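Long-range contacts in DNA helicase uvsW (Enterobacteria phage T4, PDB 1RIF), which uses ATP hydrolysis to unwind duplex DNA in the 3'-5' direction and drives branch migration of Holliday junctions during recombination-dependent repair: residues Ile163-Ala168 against Asn231-Leu236; Lys189-Gly194 against Trp212-Lys217; Ile132-Thr137 against Gly260-Gly265; Met253-Leu258 against Val273-Glu278. The protein carries 1 engineered substitution. One frame throughout, in Å; residues are numbered along the deposited sequence.

Contact 1. Residues Ile163-Ala168 against Asn231-Leu236. With AU (gold ion), chain D.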
loop_
_atom_site.group_PDB
_atom_site.type_symbol
_atom_site.label_atom_id
_atom_site.label_comp_id
_atom_site.label_asym_id
_atom_site.label_seq_id
_atom_site.Cartn_x
_atom_site.Cartn_y
_atom_site.Cartn_z
ATOM N N ILE A 163 3.497 5.551 6.386
ATOM C CA ILE A 163 2.610 5.571 7.554
ATOM C C ILE A 163 3.173 4.669 8.658
ATOM O O ILE A 163 3.445 3.499 8.429
ATOM C CB ILE A 163 1.170 5.091 7.165
ATOM C CG1 ILE A 163 0.634 5.943 6.003
ATOM C CG2 ILE A 163 0.220 5.187 8.371
ATOM C CD1 ILE A 163 -0.764 5.545 5.494
ATOM N N VAL A 164 3.363 5.218 9.851
ATOM C CA VAL A 164 3.893 4.430 10.959
ATOM C C VAL A 164 2.871 4.398 12.094
ATOM O O VAL A 164 1.992 5.256 12.165
ATOM C CB VAL A 164 5.266 4.990 11.477
ATOM C CG1 VAL A 164 6.306 4.916 10.366
ATOM C CG2 VAL A 164 5.109 6.412 12.001
ATOM N N PRO A 165 2.969 3.400 12.988
ATOM C CA PRO A 165 2.019 3.296 14.100
ATOM C C PRO A 165 1.962 4.416 15.141
ATOM O O PRO A 165 0.893 4.664 15.704
ATOM C CB PRO A 165 2.342 1.930 14.712
ATOM C CG PRO A 165 3.755 1.685 14.324
ATOM C CD PRO A 165 3.845 2.216 12.925
ATOM N N THR A 166 3.071 5.110 15.397
ATOM C CA THR A 166 3.055 6.179 16.406
ATOM C C THR A 166 3.901 7.388 16.040
ATOM O O THR A 166 4.748 7.325 15.151
ATOM C CB THR A 166 3.569 5.684 17.776
ATOM O OG1 THR A 166 4.973 5.406 17.685
ATOM C CG2 THR A 166 2.840 4.420 18.207
ATOM N N THR A 167 3.677 8.487 16.752
ATOM C CA THR A 167 4.429 9.714 16.516
ATOM C C THR A 167 5.907 9.516 16.807
ATOM O O THR A 167 6.761 10.070 16.120
ATOM C CB THR A 167 3.909 10.872 17.387
ATOM O OG1 THR A 167 2.653 11.336 16.878
ATOM C CG2 THR A 167 4.898 12.023 17.375
ATOM N N ALA A 168 6.220 8.734 17.829
ATOM C CA ALA A 168 7.616 8.478 18.165
ATOM C C ALA A 168 8.310 7.755 17.013
ATOM O O ALA A 168 9.491 7.973 16.764
ATOM C CB ALA A 168 7.711 7.633 19.446
ATOM N N ASN A 231 3.162 1.317 4.654
ATOM C CA ASN A 231 2.590 1.285 5.992
ATOM C C ASN A 231 3.271 0.156 6.770
ATOM O O ASN A 231 3.030 -1.025 6.512
ATOM C CB ASN A 231 1.073 1.061 5.930
ATOM C CG ASN A 231 0.429 0.981 7.320
ATOM O OD1 ASN A 231 0.947 1.523 8.303
ATOM N ND2 ASN A 231 -0.714 0.321 7.395
ATOM N N ASP A 232 4.152 0.530 7.694
ATOM C CA ASP A 232 4.852 -0.443 8.517
ATOM C C ASP A 232 3.876 -0.870 9.617
ATOM O O ASP A 232 3.315 -0.024 10.299
ATOM C CB ASP A 232 6.117 0.190 9.115
ATOM C CG ASP A 232 7.018 -0.828 9.797
ATOM O OD1 ASP A 232 7.338 -1.866 9.183
ATOM O OD2 ASP A 232 7.412 -0.591 10.954
ATOM N N GLU A 233 3.688 -2.181 9.769
ATOM C CA GLU A 233 2.756 -2.769 10.741
ATOM C C GLU A 233 1.350 -2.541 10.203
ATOM O O GLU A 233 0.463 -2.087 10.914
ATOM C CB GLU A 233 2.881 -2.107 12.118
ATOM C CG GLU A 233 4.211 -2.290 12.781
ATOM C CD GLU A 233 4.495 -3.736 13.121
ATOM O OE1 GLU A 233 4.503 -4.583 12.204
ATOM O OE2 GLU A 233 4.713 -4.031 14.314
ATOM N N CYS A 234 1.154 -2.859 8.934
ATOM C CA CYS A 234 -0.144 -2.649 8.304
ATOM C C CYS A 234 -1.272 -3.457 8.931
ATOM O O CYS A 234 -2.440 -3.189 8.668
ATOM C CB CYS A 234 -0.059 -2.928 6.793
ATOM S SG CYS A 234 0.833 -4.436 6.284
ATOM N N HIS A 235 -0.926 -4.432 9.768
ATOM C CA HIS A 235 -1.942 -5.254 10.415
ATOM C C HIS A 235 -2.650 -4.459 11.516
ATOM O O HIS A 235 -3.705 -4.857 12.011
ATOM C CB HIS A 235 -1.320 -6.561 10.966
ATOM C CG HIS A 235 -0.250 -6.349 11.991
ATOM N ND1 HIS A 235 -0.494 -6.412 13.346
ATOM C CD2 HIS A 235 1.064 -6.060 11.861
ATOM C CE1 HIS A 235 0.624 -6.170 14.007
ATOM N NE2 HIS A 235 1.584 -5.953 13.129
ATOM N N LEU A 236 -2.074 -3.317 11.876
ATOM C CA LEU A 236 -2.657 -2.468 12.903
ATOM C C LEU A 236 -3.609 -1.457 12.274
ATOM O O LEU A 236 -4.335 -0.748 12.970
ATOM C CB LEU A 236 -1.551 -1.749 13.668
ATOM C CG LEU A 236 -0.563 -2.681 14.371
ATOM C CD1 LEU A 236 0.608 -1.875 14.899
ATOM C CD2 LEU A 236 -1.266 -3.434 15.492
HETATM AU AU AU D . -0.971 -6.137 6.766
#
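I163 and N231 sit side by side on neighbouring parallel strands, and their side chains lie on the same face of the sheet. I163 O accepts a hydrogen bond from D232 N at 3.1 Å, nearly in line with the carbonyl (177° at O). A chi1 of 178° carries the N231 side chain over I163, with N231 CG 4.2 Å from I163 CB. W212 packs against both side chains.

Past the strand ends, P165 takes over the contact. P165 CD rests 3.5 Å from D232 O, and P165 CB meets L236 CD1 at 4.2 Å. The E233 chain starts toward segment 163-168 and bends at chi2 (-65°), which takes its end elsewhere. Its carboxylate forms a salt bridge with the engineered R141, as does that of D232. C234, whose CB is directed away from segment 163-168, binds a gold ion through SG at 2.5 Å.

Residues D232-H235 form the predicted DEAH box, here reading DECH. The packing of this box against the loop after strand 159-163 is consistent with motif II (Walker B) meeting motif Ia in the RecA-like domain of superfamily 2 helicases.

Contact 2. Residues Lys189-Gly194 against Trp212-Lys217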
loop_
_atom_site.group_PDB
_atom_site.type_symbol
_atom_site.label_atom_id
_atom_site.label_comp_id
_atom_site.label_asym_id
_atom_site.label_seq_id
_atom_site.Cartn_x
_atom_site.Cartn_y
_atom_site.Cartn_z
ATOM N N LYS A 189 9.548 15.281 5.478
ATOM C CA LYS A 189 8.603 16.075 6.258
ATOM C C LYS A 189 7.800 15.180 7.192
ATOM O O LYS A 189 7.156 14.232 6.747
ATOM C CB LYS A 189 7.632 16.813 5.330
ATOM C CG LYS A 189 6.577 17.617 6.066
ATOM C CD LYS A 189 5.478 18.101 5.142
ATOM C CE LYS A 189 4.453 18.916 5.927
ATOM N NZ LYS A 189 3.147 19.072 5.206
ATOM N N LYS A 190 7.843 15.462 8.485
ATOM C CA LYS A 190 7.070 14.665 9.430
ATOM C C LYS A 190 5.784 15.435 9.707
ATOM O O LYS A 190 5.829 16.617 10.029
ATOM C CB LYS A 190 7.858 14.449 10.726
ATOM C CG LYS A 190 9.182 13.722 10.528
ATOM C CD LYS A 190 9.834 13.352 11.846
ATOM C CE LYS A 190 10.201 14.576 12.666
ATOM N NZ LYS A 190 11.225 15.425 12.000
ATOM N N ILE A 191 4.635 14.793 9.541
ATOM C CA ILE A 191 3.374 15.478 9.804
ATOM C C ILE A 191 2.736 14.955 11.083
ATOM O O ILE A 191 3.065 13.865 11.549
ATOM C CB ILE A 191 2.367 15.312 8.643
ATOM C CG1 ILE A 191 2.031 13.833 8.432
ATOM C CG2 ILE A 191 2.943 15.908 7.380
ATOM C CD1 ILE A 191 0.950 13.593 7.399
ATOM N N GLY A 192 1.830 15.744 11.654
ATOM C CA GLY A 192 1.161 15.335 12.877
ATOM C C GLY A 192 1.807 15.841 14.156
ATOM O O GLY A 192 2.362 16.944 14.192
ATOM N N GLY A 193 1.735 15.025 15.208
ATOM C CA GLY A 193 2.293 15.390 16.501
ATOM C C GLY A 193 3.781 15.688 16.513
ATOM O O GLY A 193 4.182 16.844 16.668
ATOM N N GLY A 194 4.599 14.649 16.368
ATOM C CA GLY A 194 6.041 14.839 16.355
ATOM C C GLY A 194 6.486 15.294 14.980
ATOM O O GLY A 194 7.624 15.065 14.564
ATOM N N TRP A 212 -1.588 6.960 11.069
ATOM C CA TRP A 212 -2.926 6.854 10.494
ATOM C C TRP A 212 -3.877 7.948 10.954
ATOM O O TRP A 212 -4.650 8.485 10.159
ATOM C CB TRP A 212 -3.553 5.496 10.835
ATOM C CG TRP A 212 -3.187 4.412 9.867
ATOM C CD1 TRP A 212 -2.353 3.354 10.087
ATOM C CD2 TRP A 212 -3.648 4.290 8.514
ATOM N NE1 TRP A 212 -2.270 2.576 8.954
ATOM C CE2 TRP A 212 -3.056 3.128 7.975
ATOM C CE3 TRP A 212 -4.509 5.052 7.708
ATOM C CZ2 TRP A 212 -3.297 2.705 6.659
ATOM C CZ3 TRP A 212 -4.752 4.633 6.401
ATOM C CH2 TRP A 212 -4.146 3.467 5.891
ATOM N N GLN A 213 -3.829 8.279 12.241
ATOM C CA GLN A 213 -4.742 9.284 12.770
ATOM C C GLN A 213 -4.544 10.665 12.159
ATOM O O GLN A 213 -5.496 11.426 12.026
ATOM C CB GLN A 213 -4.654 9.351 14.299
ATOM C CG GLN A 213 -3.502 10.144 14.867
ATOM C CD GLN A 213 -3.730 10.476 16.329
ATOM O OE1 GLN A 213 -4.779 11.000 16.686
ATOM N NE2 GLN A 213 -2.752 10.174 17.180
ATOM N N THR A 214 -3.312 10.990 11.785
ATOM C CA THR A 214 -3.040 12.277 11.161
ATOM C C THR A 214 -3.461 12.197 9.705
ATOM O O THR A 214 -4.226 13.023 9.218
ATOM C CB THR A 214 -1.544 12.618 11.205
ATOM O OG1 THR A 214 -1.166 12.917 12.553
ATOM C CG2 THR A 214 -1.242 13.815 10.309
ATOM N N VAL A 215 -2.946 11.177 9.029
ATOM C CA VAL A 215 -3.204 10.932 7.621
ATOM C C VAL A 215 -4.683 10.900 7.230
ATOM O O VAL A 215 -5.073 11.484 6.218
ATOM C CB VAL A 215 -2.507 9.616 7.194
ATOM C CG1 VAL A 215 -3.035 9.132 5.864
ATOM C CG2 VAL A 215 -1.007 9.845 7.120
ATOM N N VAL A 216 -5.504 10.224 8.025
ATOM C CA VAL A 216 -6.931 10.124 7.736
ATOM C C VAL A 216 -7.647 11.487 7.707
ATOM O O VAL A 216 -8.686 11.632 7.060
ATOM C CB VAL A 216 -7.626 9.189 8.768
ATOM C CG1 VAL A 216 -9.131 9.329 8.673
ATOM C CG2 VAL A 216 -7.236 7.738 8.504
ATOM N N LYS A 217 -7.083 12.479 8.391
ATOM C CA LYS A 217 -7.662 13.825 8.446
ATOM C C LYS A 217 -7.209 14.739 7.314
ATOM O O LYS A 217 -7.355 15.952 7.400
ATOM C CB LYS A 217 -7.315 14.500 9.773
ATOM C CG LYS A 217 -7.760 13.710 10.983
ATOM C CD LYS A 217 -7.513 14.457 12.277
ATOM C CE LYS A 217 -6.040 14.706 12.518
ATOM N NZ LYS A 217 -5.796 15.061 13.953
HETATM O O HOH W 1 1.503 11.749 12.289
#
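I191 and T214 meet at the outer edge of the RecA-like parallel sheet. I191 follows edge strand 188-190. T214 belongs to the short helix 212-215, which comes straight after the next strand in, 207-210.

The two side chains cross at a slant and touch through their methyl ends. I191 CG1 lies between the backbone N and the carbonyl carbon (chi1 61°), and the chain then runs extended. This carries I191 CD1 across the gap to T214 CG2, 3.6 Å away. The same methyl also reaches V215 on the helix, with I191 CD1 at 4.2 Å from V215 CG2. F223 packs against V215 too.

T214 turns its two branches to different partners. Its methyl is anti to the backbone N and faces I191. Its hydroxyl, beside the backbone N (chi1 -71°), faces the glycines that follow I191. There T214 OG1 lies 3.4 Å from G192 CA. The backbone of G192 has a positive phi, and without a side chain it leaves the hydroxyl space to approach.

The strand side is held by its neighbour: K189 and I191 share backbone hydrogen bonds with V209. Between I191 and the helix, a water completes the polar part of the contact. It donates to I191 O at 2.7 Å and is hydrogen-bonded to T214 OG1 at 2.9 Å.

Contact 3. Residues Ile132-Thr137 against Gly260-Gly265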
loop_
_atom_site.group_PDB
_atom_site.type_symbol
_atom_site.label_atom_id
_atom_site.label_comp_id
_atom_site.label_asym_id
_atom_site.label_seq_id
_atom_site.Cartn_x
_atom_site.Cartn_y
_atom_site.Cartn_z
ATOM N N ILE A 132 2.242 -7.116 0.129
ATOM C CA ILE A 132 2.199 -7.100 1.578
ATOM C C ILE A 132 3.477 -7.883 1.823
ATOM O O ILE A 132 3.546 -9.072 1.522
ATOM C CB ILE A 132 1.036 -7.894 2.184
ATOM C CG1 ILE A 132 -0.274 -7.116 2.060
ATOM C CG2 ILE A 132 1.325 -8.167 3.645
ATOM C CD1 ILE A 132 -1.464 -7.878 2.604
ATOM N N LEU A 133 4.499 -7.200 2.323
ATOM C CA LEU A 133 5.771 -7.832 2.586
ATOM C C LEU A 133 5.680 -8.448 3.970
ATOM O O LEU A 133 5.682 -7.745 4.982
ATOM C CB LEU A 133 6.888 -6.792 2.514
ATOM C CG LEU A 133 6.946 -6.027 1.191
ATOM C CD1 LEU A 133 8.024 -4.963 1.278
ATOM C CD2 LEU A 133 7.213 -6.991 0.036
ATOM N N ASN A 134 5.585 -9.770 3.999
ATOM C CA ASN A 134 5.457 -10.498 5.247
ATOM C C ASN A 134 6.816 -10.855 5.849
ATOM O O ASN A 134 7.321 -11.957 5.643
ATOM C CB ASN A 134 4.619 -11.753 4.996
ATOM C CG ASN A 134 4.355 -12.541 6.259
ATOM O OD1 ASN A 134 4.195 -11.968 7.335
ATOM N ND2 ASN A 134 4.292 -13.863 6.133
ATOM N N LEU A 135 7.410 -9.919 6.588
ATOM C CA LEU A 135 8.706 -10.160 7.217
ATOM C C LEU A 135 8.666 -9.799 8.690
ATOM O O LEU A 135 7.987 -8.852 9.080
ATOM C CB LEU A 135 9.816 -9.344 6.542
ATOM C CG LEU A 135 9.576 -8.805 5.136
ATOM C CD1 LEU A 135 8.798 -7.506 5.242
ATOM C CD2 LEU A 135 10.902 -8.553 4.449
ATOM N N PRO A 136 9.412 -10.548 9.525
ATOM C CA PRO A 136 9.502 -10.353 10.977
ATOM C C PRO A 136 10.048 -8.981 11.375
ATOM O O PRO A 136 10.865 -8.388 10.663
ATOM C CB PRO A 136 10.405 -11.500 11.421
ATOM C CG PRO A 136 11.301 -11.695 10.237
ATOM C CD PRO A 136 10.326 -11.619 9.090
ATOM N N THR A 137 9.593 -8.484 12.519
ATOM C CA THR A 137 10.010 -7.172 13.001
ATOM C C THR A 137 11.536 -7.031 13.073
ATOM O O THR A 137 12.069 -5.922 13.158
ATOM C CB THR A 137 9.385 -6.883 14.390
ATOM O OG1 THR A 137 8.039 -7.381 14.416
ATOM C CG2 THR A 137 9.351 -5.376 14.663
ATOM N N GLY A 260 4.752 -8.697 10.280
ATOM C CA GLY A 260 5.135 -10.050 10.629
ATOM C C GLY A 260 3.933 -10.781 11.208
ATOM O O GLY A 260 3.984 -11.984 11.459
ATOM N N SER A 261 2.843 -10.046 11.401
ATOM C CA SER A 261 1.617 -10.599 11.966
ATOM C C SER A 261 0.379 -10.355 11.087
ATOM O O SER A 261 -0.477 -9.540 11.430
ATOM C CB SER A 261 1.388 -9.979 13.346
ATOM O OG SER A 261 2.584 -9.989 14.108
ATOM N N LEU A 262 0.270 -11.066 9.967
ATOM C CA LEU A 262 -0.873 -10.875 9.075
ATOM C C LEU A 262 -2.179 -11.444 9.629
ATOM O O LEU A 262 -2.175 -12.378 10.440
ATOM C CB LEU A 262 -0.597 -11.495 7.705
ATOM C CG LEU A 262 0.731 -11.132 7.047
ATOM C CD1 LEU A 262 0.769 -11.729 5.660
ATOM C CD2 LEU A 262 0.903 -9.630 7.003
ATOM N N ARG A 263 -3.295 -10.879 9.166
ATOM C CA ARG A 263 -4.627 -11.300 9.591
ATOM C C ARG A 263 -5.214 -12.408 8.697
ATOM O O ARG A 263 -6.355 -12.314 8.234
ATOM C CB ARG A 263 -5.559 -10.085 9.612
ATOM C CG ARG A 263 -5.007 -8.934 10.431
ATOM C CD ARG A 263 -6.034 -7.839 10.626
ATOM N NE ARG A 263 -7.146 -8.293 11.449
ATOM C CZ ARG A 263 -8.182 -7.534 11.790
ATOM N NH1 ARG A 263 -8.249 -6.274 11.377
ATOM N NH2 ARG A 263 -9.152 -8.034 12.550
ATOM N N ASP A 264 -4.427 -13.461 8.475
ATOM C CA ASP A 264 -4.832 -14.595 7.644
ATOM C C ASP A 264 -6.248 -15.101 7.929
ATOM O O ASP A 264 -7.041 -15.300 7.007
ATOM C CB ASP A 264 -3.853 -15.757 7.829
ATOM C CG ASP A 264 -2.429 -15.376 7.498
ATOM O OD1 ASP A 264 -2.206 -14.820 6.402
ATOM O OD2 ASP A 264 -1.532 -15.638 8.330
ATOM N N GLY A 265 -6.555 -15.315 9.206
ATOM C CA GLY A 265 -7.866 -15.821 9.575
ATOM C C GLY A 265 -8.943 -14.797 9.898
ATOM O O GLY A 265 -9.993 -15.150 10.447
#
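L262 fits its branched end between I132 and N134, and this is the tight part of the contact. L262 CD2 meets I132 CG2 at 3.7 Å, the two chains running antiparallel past one another. The other branch turns to N134, whose side chain it crosses at a slant: L262 CD1 is 3.7 Å from N134 CG. N134 extends from its backbone (chi1 -176°) so that CG reaches the leucine. I279 of the neighbouring strand also packs on I132, N134 and L262.

The other end of the contact is looser, and P136 and G260 here are exposed. Backbone faces backbone around G260. P136 CA and G260 CA are 4.4 Å apart. L135 O lies 3.5 Å from G260 N, but the angle is too poor for a hydrogen bond. L135 O instead accepts one from the engineered R141.

L135, P136 and T137 open the predicted ATP-binding loop, the P-loop or Walker A motif (motif I). G260 and S261 fall in the Ser-Gly-Ser sequence that probably corresponds to motif III of superfamily 2 helicases. The contact thus joins two loops at the nucleotide end of the sheet.

Contact 4. Residues Met253-Leu258 against Val273-Glu278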
loop_
_atom_site.group_PDB
_atom_site.type_symbol
_atom_site.label_atom_id
_atom_site.label_comp_id
_atom_site.label_asym_id
_atom_site.label_seq_id
_atom_site.Cartn_x
_atom_site.Cartn_y
_atom_site.Cartn_z
ATOM N N MET A 253 1.218 4.359 -7.637
ATOM C CA MET A 253 1.657 3.194 -8.374
ATOM C C MET A 253 2.281 2.134 -7.461
ATOM O O MET A 253 2.081 0.933 -7.665
ATOM C CB MET A 253 2.662 3.657 -9.429
ATOM C CG MET A 253 2.938 2.682 -10.549
ATOM S SD MET A 253 4.421 3.192 -11.463
ATOM C CE MET A 253 4.312 5.025 -11.341
ATOM N N PHE A 254 3.042 2.574 -6.464
ATOM C CA PHE A 254 3.668 1.639 -5.534
ATOM C C PHE A 254 2.995 1.729 -4.175
ATOM O O PHE A 254 2.755 2.816 -3.659
ATOM C CB PHE A 254 5.167 1.931 -5.349
ATOM C CG PHE A 254 5.989 1.768 -6.599
ATOM C CD1 PHE A 254 6.159 2.832 -7.484
ATOM C CD2 PHE A 254 6.586 0.545 -6.895
ATOM C CE1 PHE A 254 6.910 2.684 -8.643
ATOM C CE2 PHE A 254 7.342 0.384 -8.051
ATOM C CZ PHE A 254 7.505 1.459 -8.930
ATOM N N LYS A 255 2.683 0.575 -3.603
ATOM C CA LYS A 255 2.060 0.516 -2.296
ATOM C C LYS A 255 2.562 -0.722 -1.601
ATOM O O LYS A 255 2.529 -1.809 -2.169
ATOM C CB LYS A 255 0.533 0.496 -2.412
ATOM C CG LYS A 255 -0.044 1.862 -2.760
ATOM C CD LYS A 255 -1.533 1.966 -2.463
ATOM C CE LYS A 255 -2.358 1.172 -3.446
ATOM N NZ LYS A 255 -3.796 1.283 -3.119
ATOM N N PHE A 256 3.047 -0.547 -0.376
ATOM C CA PHE A 256 3.578 -1.656 0.404
ATOM C C PHE A 256 3.112 -1.681 1.850
ATOM O O PHE A 256 3.052 -0.655 2.523
ATOM C CB PHE A 256 5.112 -1.639 0.387
ATOM C CG PHE A 256 5.699 -1.617 -0.999
ATOM C CD1 PHE A 256 6.364 -0.491 -1.469
ATOM C CD2 PHE A 256 5.558 -2.710 -1.843
ATOM C CE1 PHE A 256 6.878 -0.458 -2.769
ATOM C CE2 PHE A 256 6.066 -2.686 -3.133
ATOM C CZ PHE A 256 6.726 -1.557 -3.598
ATOM N N GLY A 257 2.768 -2.875 2.308
ATOM C CA GLY A 257 2.374 -3.065 3.688
ATOM C C GLY A 257 3.450 -3.981 4.243
ATOM O O GLY A 257 3.852 -4.923 3.570
ATOM N N LEU A 258 3.957 -3.698 5.435
ATOM C CA LEU A 258 4.981 -4.558 6.031
ATOM C C LEU A 258 4.460 -5.082 7.362
ATOM O O LEU A 258 3.985 -4.312 8.207
ATOM C CB LEU A 258 6.295 -3.796 6.245
ATOM C CG LEU A 258 7.059 -3.406 4.978
ATOM C CD1 LEU A 258 6.438 -2.148 4.361
ATOM C CD2 LEU A 258 8.520 -3.173 5.331
ATOM N N VAL A 273 -5.326 -6.664 1.181
ATOM C CA VAL A 273 -4.691 -6.998 -0.092
ATOM C C VAL A 273 -5.244 -6.044 -1.150
ATOM O O VAL A 273 -4.594 -5.765 -2.154
ATOM C CB VAL A 273 -4.952 -8.469 -0.514
ATOM C CG1 VAL A 273 -4.669 -9.397 0.654
ATOM C CG2 VAL A 273 -6.358 -8.639 -0.992
ATOM N N GLY A 274 -6.449 -5.533 -0.904
ATOM C CA GLY A 274 -7.049 -4.585 -1.826
ATOM C C GLY A 274 -6.313 -3.257 -1.736
ATOM O O GLY A 274 -6.231 -2.511 -2.705
ATOM N N MET A 275 -5.761 -2.967 -0.561
ATOM C CA MET A 275 -5.028 -1.729 -0.334
ATOM C C MET A 275 -3.524 -1.868 -0.567
ATOM O O MET A 275 -2.883 -0.929 -1.029
ATOM C CB MET A 275 -5.266 -1.235 1.095
ATOM C CG MET A 275 -4.416 -0.028 1.510
ATOM S SD MET A 275 -4.769 1.476 0.564
ATOM C CE MET A 275 -4.561 2.738 1.809
ATOM N N PHE A 276 -2.967 -3.040 -0.263
ATOM C CA PHE A 276 -1.528 -3.261 -0.392
ATOM C C PHE A 276 -1.000 -4.286 -1.401
ATOM O O PHE A 276 0.210 -4.367 -1.605
ATOM C CB PHE A 276 -0.951 -3.619 0.982
ATOM C CG PHE A 276 -1.094 -2.532 2.003
ATOM C CD1 PHE A 276 -2.006 -2.659 3.045
ATOM C CD2 PHE A 276 -0.331 -1.369 1.908
ATOM C CE1 PHE A 276 -2.165 -1.642 3.978
ATOM C CE2 PHE A 276 -0.481 -0.346 2.831
ATOM C CZ PHE A 276 -1.401 -0.478 3.871
ATOM N N GLY A 277 -1.872 -5.076 -2.015
ATOM C CA GLY A 277 -1.407 -6.075 -2.966
ATOM C C GLY A 277 -1.255 -7.461 -2.359
ATOM O O GLY A 277 -1.453 -7.660 -1.156
ATOM N N GLU A 278 -0.896 -8.432 -3.190
ATOM C CA GLU A 278 -0.721 -9.800 -2.714
ATOM C C GLU A 278 0.386 -9.933 -1.681
ATOM O O GLU A 278 1.323 -9.133 -1.643
ATOM C CB GLU A 278 -0.439 -10.746 -3.881
ATOM C CG GLU A 278 -1.691 -11.354 -4.466
ATOM C CD GLU A 278 -1.912 -10.951 -5.904
ATOM O OE1 GLU A 278 -1.032 -11.251 -6.739
ATOM O OE2 GLU A 278 -2.965 -10.340 -6.198
HETATM O O HOH W 2 -5.714 -0.282 -4.125
#
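K255 NZ is gripped from two directions. It donates to a water at 2.7 Å, and it makes a weak hydrogen bond to the last turn of helix 269-276, K255 NZ to M275 O at 3.2 Å. The water donates to G274 O, also at 2.7 Å. A bend in the lysine chain (chi3 -72°) brings the amine round to these carbonyls. M275 crosses the lysine at about a right angle, with its SD 3.8 Å from K255 NZ.

Further along the strand the contact becomes apolar. The F276 ring lies over G257, whose CA is 4.0 Å from the ring centroid and 25° off the normal, a CH-pi contact. The opposite face carries M275 CG, 3.7 Å above the plane, sandwiching the ring. Having no side chain, G257 lets the ring come down onto the strand, with F276 CD2 3.5 Å from G257 N. I132 and N231 also touch F276.

G277, with positive phi, is the first residue past the helix. K255 is buried, but the carbonyls at this helix C-terminus probably give its amine a partly negative setting. This would favour the charged form and offset part of the cost of burial.

All four contacts lie in the first RecA-like domain of this N-terminal part of the helicase, on its seven-stranded parallel sheet. Contact 4 is the core one: every touching residue is buried. Contacts 1, 2 and 3 are partly buried. Contacts 1 and 3 sit at the loop ends of the strands, hold predicted ATP-site motifs and touch where H235 CB meets S261 O. Contact 2 is farthest out and away from these sites. The backbone of strand 254-258 probably hydrogen-bonds to N231 and E233 of contact 1 and to L133 of contact 3. Chemistry follows place: a backbone bond in contact 1, a water bridge in 2, apolar packing in 3, a buried amine and sandwiched ring in 4.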